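Local coordinates for 3-dehydroquinate dehydratase (Clostridium difficile, PDB 4H3D), which catalyses the cis-dehydration of 3-dehydroquinate to 3-dehydroshikimate, the third step of the chorismate pathway, through an imine intermediate with an active-site lysine, at residues Lys151-Lys155 with Glu156-Ser160; Asn133-Lys137 with Lys138-Val142. One frame throughout, in Å; residues are numbered along the deposited sequence.

Contact 1. Residues Lys151-Lys155 with Glu156-Ser160; sequences KTPKK and EEIVS
The carboxylate of E157 turns back to accept the backbone N-H of K154, the residue at the N-cap position of helix 155-167. The bond is of ordinary length and fairly straight, with K154 N 3.0 Å from E157 OE2 and 158° at the hydrogen, although the N-H meets the oxygen from 58° out of the carboxylate plane. The first torsion of E157 explains this reach: CG lies opposite the carbonyl carbon (chi1 -63°), and the extended chain carries OE2 up beside the K154 side chain. Regular helical bonding starts here too, from I158 N to K154 O at 3.0 Å and from V159 N to K155 O at 2.9 Å. The other carboxylate oxygen, OE1, takes a bond from a water that also accepts a hydrogen bond from K151 NZ, while that ammonium forms a salt bridge with D148. K155 crosses E156 at about a right angle; its NZ is 3.9 Å from E156 OE1, a long salt bridge, with one water also bridging the pair, its bond from K155 NZ weak; the stronger partner of K155 is E194 on helix 182-199.

Packing builds on P153 and I158. The ring of P153 sets CB 3.7 Å from CB of E157, and the same P153 CB is 4.2 Å from I158 CG1. I158 then sends CD1 to within 3.3 Å of P153 O, a buried carbonyl oxygen with no polar partner, and to 4.1 Å from CG2 of T152. V177 and I175 of strand 172-177 and A191 of helix 182-199 continue the apolar layer of T152, P153 and I158. Since the K154 side chain offers no acceptor to return the bond, the geometry fits the glutamate half of a capping box, placed where a barrel strand's loop enters its helix in this TIM-barrel fold.

Contact 2. Residues Asn133-Lys137 with Lys138-Val142; sequences NFAHK and KEVKV
E139 takes a left-handed backbone conformation, phi +61°, although it is not a glycine, and from there its N-H reaches back to H136 O at 3.0 Å. This is the C-prime residue of a Schellman motif that ends helix 125-137. The second bond of the motif spans a longer loop of chain: V140 N lies 2.9 Å from A135 O, and the bond is nearly straight, although the donor sits 41° above the carbonyl plane. K138 N, one residue before E139, is shared between F134 O at 3.1 Å and a weak bond to A135 O, so A135 O takes one nearly straight bond from V140 N and a weak second one from K138 N. The turn thus hands the chain from the helix to strand 141-148 within a beta-alpha-beta unit of the TIM barrel.

Side chains line both flanks of this reversal. F134 has CG opposite its backbone N (chi1 -171°), which lays the ring alongside K138; the lysine CG approaches F134 CE2 at 3.8 Å in an off-centre CH-pi contact. The ring also meets K106 in a cation-pi interaction, and N110 of helix 98-110 touches both F134 and K138. On the inner flank A135 CB rests 3.9 Å from V140 CB and, more tightly, 3.5 Å from V142 CG2, while I117 of strand 116-120 touches both A135 and V140.

H136 crosses V142 at about a right angle, and its NE2 is hydrogen-bonded to D171 OD2, an oxygen that also accepts V142 N; the helix end and the strand are tied to one carboxylate. Beside that bond, H136 CD2 brings the ring edge to V140 O, 3.4 Å away and near the ring plane.

The contacts flank strand 141-148 in series: contact 2 leads from helix 125-137 into the strand, and contact 1, in the loop after it, leads into helix 155-167. Their centres lie 28 Å apart and their nearest atoms about 15 Å, without touching. Between them the strand carries H147, the proton donor/acceptor, whose side chain is about 9 Å from that of P153. The Schiff-base lysine K174 is similarly distant from both, about 10 Å from I158 and 9 Å from V142 between side chains. The bound ligand lies about 13 Å from the side chain of either P153 or V142, so neither contact lines the pocket.

Contact 1. Residues Lys151-Lys155 with Glu156-Ser160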
loop_
_atom_site.group_PDB
_atom_site.type_symbol
_atom_site.label_atom_id
_atom_site.label_comp_id
_atom_site.label_asym_id
_atom_site.label_seq_id
_atom_site.Cartn_x
_atom_site.Cartn_y
_atom_site.Cartn_z
ATOM N N LYS B 151 1.875 17.840 11.627
ATOM C CA LYS B 151 1.714 16.678 12.493
ATOM C C LYS B 151 0.485 15.854 12.134
ATOM O O LYS B 151 -0.324 16.260 11.300
ATOM C CB LYS B 151 1.587 17.131 13.954
ATOM C CG LYS B 151 0.264 17.816 14.296
ATOM C CD LYS B 151 0.180 18.134 15.774
ATOM C CE LYS B 151 -1.231 18.518 16.188
ATOM N NZ LYS B 151 -1.782 19.605 15.393
ATOM N N THR B 152 0.381 14.694 12.767
ATOM C CA THR B 152 -0.776 13.828 12.643
ATOM C C THR B 152 -1.513 13.879 13.987
ATOM O O THR B 152 -1.020 13.371 14.991
ATOM C CB THR B 152 -0.383 12.386 12.307
ATOM O OG1 THR B 152 0.293 12.363 11.038
ATOM C CG2 THR B 152 -1.647 11.482 12.243
ATOM N N PRO B 153 -2.683 14.525 14.018
ATOM C CA PRO B 153 -3.407 14.576 15.277
ATOM C C PRO B 153 -3.763 13.149 15.736
ATOM O O PRO B 153 -3.774 12.210 14.915
ATOM C CB PRO B 153 -4.655 15.386 14.936
ATOM C CG PRO B 153 -4.292 16.157 13.706
ATOM C CD PRO B 153 -3.380 15.258 12.946
ATOM N N LYS B 154 -4.049 12.995 17.024
ATOM C CA LYS B 154 -4.405 11.695 17.575
ATOM C C LYS B 154 -5.657 11.149 16.890
ATOM O O LYS B 154 -6.459 11.910 16.337
ATOM C CB LYS B 154 -4.622 11.795 19.088
ATOM C CG LYS B 154 -3.429 12.408 19.830
ATOM C CD LYS B 154 -2.176 11.751 19.351
ATOM C CE LYS B 154 -0.925 12.313 19.970
ATOM N NZ LYS B 154 0.240 11.697 19.287
ATOM N N LYS B 155 -5.814 9.832 16.921
ATOM C CA LYS B 155 -6.978 9.172 16.301
ATOM C C LYS B 155 -8.307 9.871 16.645
ATOM O O LYS B 155 -9.081 10.215 15.763
ATOM C CB LYS B 155 -7.012 7.705 16.757
ATOM C CG LYS B 155 -8.215 6.901 16.277
ATOM C CD LYS B 155 -8.097 5.427 16.687
ATOM C CE LYS B 155 -8.135 5.191 18.203
ATOM N NZ LYS B 155 -9.471 5.474 18.815
ATOM N N GLU B 156 -8.543 10.098 17.934
ATOM C CA GLU B 156 -9.789 10.703 18.382
ATOM C C GLU B 156 -9.971 12.128 17.856
ATOM O O GLU B 156 -11.105 12.540 17.619
ATOM C CB GLU B 156 -9.992 10.596 19.916
ATOM C CG GLU B 156 -8.753 10.724 20.739
ATOM C CD GLU B 156 -7.906 9.437 20.731
ATOM O OE1 GLU B 156 -8.411 8.356 21.150
ATOM O OE2 GLU B 156 -6.735 9.514 20.323
ATOM N N GLU B 157 -8.866 12.866 17.668
ATOM C CA GLU B 157 -8.938 14.215 17.091
ATOM C C GLU B 157 -9.357 14.122 15.631
ATOM O O GLU B 157 -10.203 14.872 15.175
ATOM C CB GLU B 157 -7.588 14.930 17.162
ATOM C CG GLU B 157 -7.073 15.173 18.556
ATOM C CD GLU B 157 -5.729 15.863 18.529
ATOM O OE1 GLU B 157 -5.687 17.061 18.154
ATOM O OE2 GLU B 157 -4.721 15.208 18.896
ATOM N N ILE B 158 -8.745 13.203 14.895
ATOM C CA ILE B 158 -9.089 13.010 13.472
ATOM C C ILE B 158 -10.588 12.638 13.361
ATOM O O ILE B 158 -11.346 13.261 12.591
ATOM C CB ILE B 158 -8.195 11.947 12.827
ATOM C CG1 ILE B 158 -6.738 12.437 12.790
ATOM C CG2 ILE B 158 -8.657 11.635 11.388
ATOM C CD1 ILE B 158 -5.751 11.366 12.400
ATOM N N VAL B 159 -11.023 11.667 14.163
ATOM C CA VAL B 159 -12.427 11.265 14.152
ATOM C C VAL B 159 -13.346 12.444 14.532
ATOM O O VAL B 159 -14.411 12.610 13.928
ATOM C CB VAL B 159 -12.699 10.039 15.073
ATOM C CG1 VAL B 159 -14.207 9.788 15.203
ATOM C CG2 VAL B 159 -11.993 8.791 14.540
ATOM N N SER B 160 -12.925 13.278 15.496
ATOM C CA SER B 160 -13.746 14.412 15.934
ATOM C C SER B 160 -13.927 15.441 14.808
ATOM O O SER B 160 -15.015 16.002 14.639
ATOM C CB SER B 160 -13.202 15.079 17.242
ATOM O OG SER B 160 -12.010 15.842 17.026
HETATM O O HOH W 1 -4.509 19.300 17.046
HETATM O O HOH W 2 -11.076 6.683 20.976
#

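Contact 2. Residues Asn133-Lys137 with Lys138-Val142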
loop_
_atom_site.group_PDB
_atom_site.type_symbol
_atom_site.label_atom_id
_atom_site.label_comp_id
_atom_site.label_asym_id
_atom_site.label_seq_id
_atom_site.Cartn_x
_atom_site.Cartn_y
_atom_site.Cartn_z
ATOM N N ASN B 133 -25.132 25.376 2.215
ATOM C CA ASN B 133 -26.556 25.462 1.940
ATOM C C ASN B 133 -26.816 25.874 0.498
ATOM O O ASN B 133 -27.696 25.321 -0.161
ATOM C CB ASN B 133 -27.258 26.424 2.913
ATOM C CG ASN B 133 -27.421 25.837 4.304
ATOM O OD1 ASN B 133 -27.508 24.610 4.472
ATOM N ND2 ASN B 133 -27.486 26.714 5.320
ATOM N N PHE B 134 -26.022 26.811 -0.013
ATOM C CA PHE B 134 -26.207 27.262 -1.374
ATOM C C PHE B 134 -25.823 26.183 -2.385
ATOM O O PHE B 134 -26.539 25.966 -3.372
ATOM C CB PHE B 134 -25.447 28.550 -1.660
ATOM C CG PHE B 134 -25.798 29.135 -2.965
ATOM C CD1 PHE B 134 -26.986 29.841 -3.116
ATOM C CD2 PHE B 134 -24.997 28.931 -4.073
ATOM C CE1 PHE B 134 -27.339 30.363 -4.334
ATOM C CE2 PHE B 134 -25.351 29.458 -5.306
ATOM C CZ PHE B 134 -26.517 30.168 -5.437
ATOM N N ALA B 135 -24.689 25.526 -2.157
ATOM C CA ALA B 135 -24.264 24.432 -3.007
ATOM C C ALA B 135 -25.363 23.381 -3.075
ATOM O O ALA B 135 -25.699 22.902 -4.160
ATOM C CB ALA B 135 -22.941 23.803 -2.487
ATOM N N HIS B 136 -25.945 23.038 -1.935
ATOM C CA HIS B 136 -27.001 22.019 -1.939
ATOM C C HIS B 136 -28.238 22.469 -2.675
ATOM O O HIS B 136 -28.879 21.664 -3.357
ATOM C CB HIS B 136 -27.306 21.513 -0.556
ATOM C CG HIS B 136 -26.210 20.665 0.012
ATOM N ND1 HIS B 136 -25.968 20.566 1.361
ATOM C CD2 HIS B 136 -25.261 19.910 -0.598
ATOM C CE1 HIS B 136 -24.937 19.762 1.562
ATOM N NE2 HIS B 136 -24.490 19.351 0.392
ATOM N N LYS B 137 -28.558 23.758 -2.581
ATOM C CA LYS B 137 -29.671 24.298 -3.322
ATOM C C LYS B 137 -29.450 24.087 -4.825
ATOM O O LYS B 137 -30.400 23.891 -5.572
ATOM C CB LYS B 137 -29.852 25.783 -3.019
ATOM C CG LYS B 137 -31.066 26.379 -3.652
ATOM C CD LYS B 137 -31.252 27.811 -3.271
ATOM C CE LYS B 137 -32.529 28.351 -3.893
ATOM N NZ LYS B 137 -32.809 29.741 -3.469
ATOM N N LYS B 138 -28.195 24.114 -5.258
ATOM C CA LYS B 138 -27.835 23.931 -6.673
ATOM C C LYS B 138 -27.405 22.492 -7.015
ATOM O O LYS B 138 -26.847 22.250 -8.063
ATOM C CB LYS B 138 -26.705 24.900 -7.041
ATOM C CG LYS B 138 -27.041 26.369 -6.829
ATOM C CD LYS B 138 -28.302 26.799 -7.582
ATOM C CE LYS B 138 -28.210 26.473 -9.078
ATOM N NZ LYS B 138 -29.490 26.783 -9.814
ATOM N N GLU B 139 -27.655 21.543 -6.120
ATOM C CA GLU B 139 -27.324 20.129 -6.360
ATOM C C GLU B 139 -25.810 19.885 -6.579
ATOM O O GLU B 139 -25.404 18.996 -7.332
ATOM C CB GLU B 139 -28.137 19.580 -7.534
ATOM C CG GLU B 139 -29.620 19.898 -7.429
ATOM C CD GLU B 139 -30.468 19.211 -8.497
ATOM O OE1 GLU B 139 -30.852 19.882 -9.466
ATOM O OE2 GLU B 139 -30.738 18.000 -8.368
ATOM N N VAL B 140 -25.003 20.687 -5.905
ATOM C CA VAL B 140 -23.570 20.564 -5.929
ATOM C C VAL B 140 -23.156 19.829 -4.654
ATOM O O VAL B 140 -23.646 20.148 -3.580
ATOM C CB VAL B 140 -22.908 21.955 -5.977
ATOM C CG1 VAL B 140 -21.352 21.848 -5.850
ATOM C CG2 VAL B 140 -23.312 22.668 -7.237
ATOM N N LYS B 141 -22.275 18.834 -4.782
ATOM C CA LYS B 141 -21.779 18.089 -3.631
ATOM C C LYS B 141 -20.652 18.847 -2.937
ATOM O O LYS B 141 -19.888 19.586 -3.562
ATOM C CB LYS B 141 -21.312 16.690 -4.041
ATOM C CG LYS B 141 -22.353 15.886 -4.772
ATOM C CD LYS B 141 -23.653 15.724 -3.986
ATOM C CE LYS B 141 -24.639 14.882 -4.784
ATOM N NZ LYS B 141 -25.977 14.829 -4.152
ATOM N N VAL B 142 -20.536 18.665 -1.630
ATOM C CA VAL B 142 -19.549 19.422 -0.898
ATOM C C VAL B 142 -18.560 18.558 -0.146
ATOM O O VAL B 142 -18.929 17.631 0.568
ATOM C CB VAL B 142 -20.213 20.391 0.095
ATOM C CG1 VAL B 142 -19.140 21.191 0.896
ATOM C CG2 VAL B 142 -21.134 21.359 -0.654
HETATM O O HOH W 3 -31.100 23.003 -8.033
#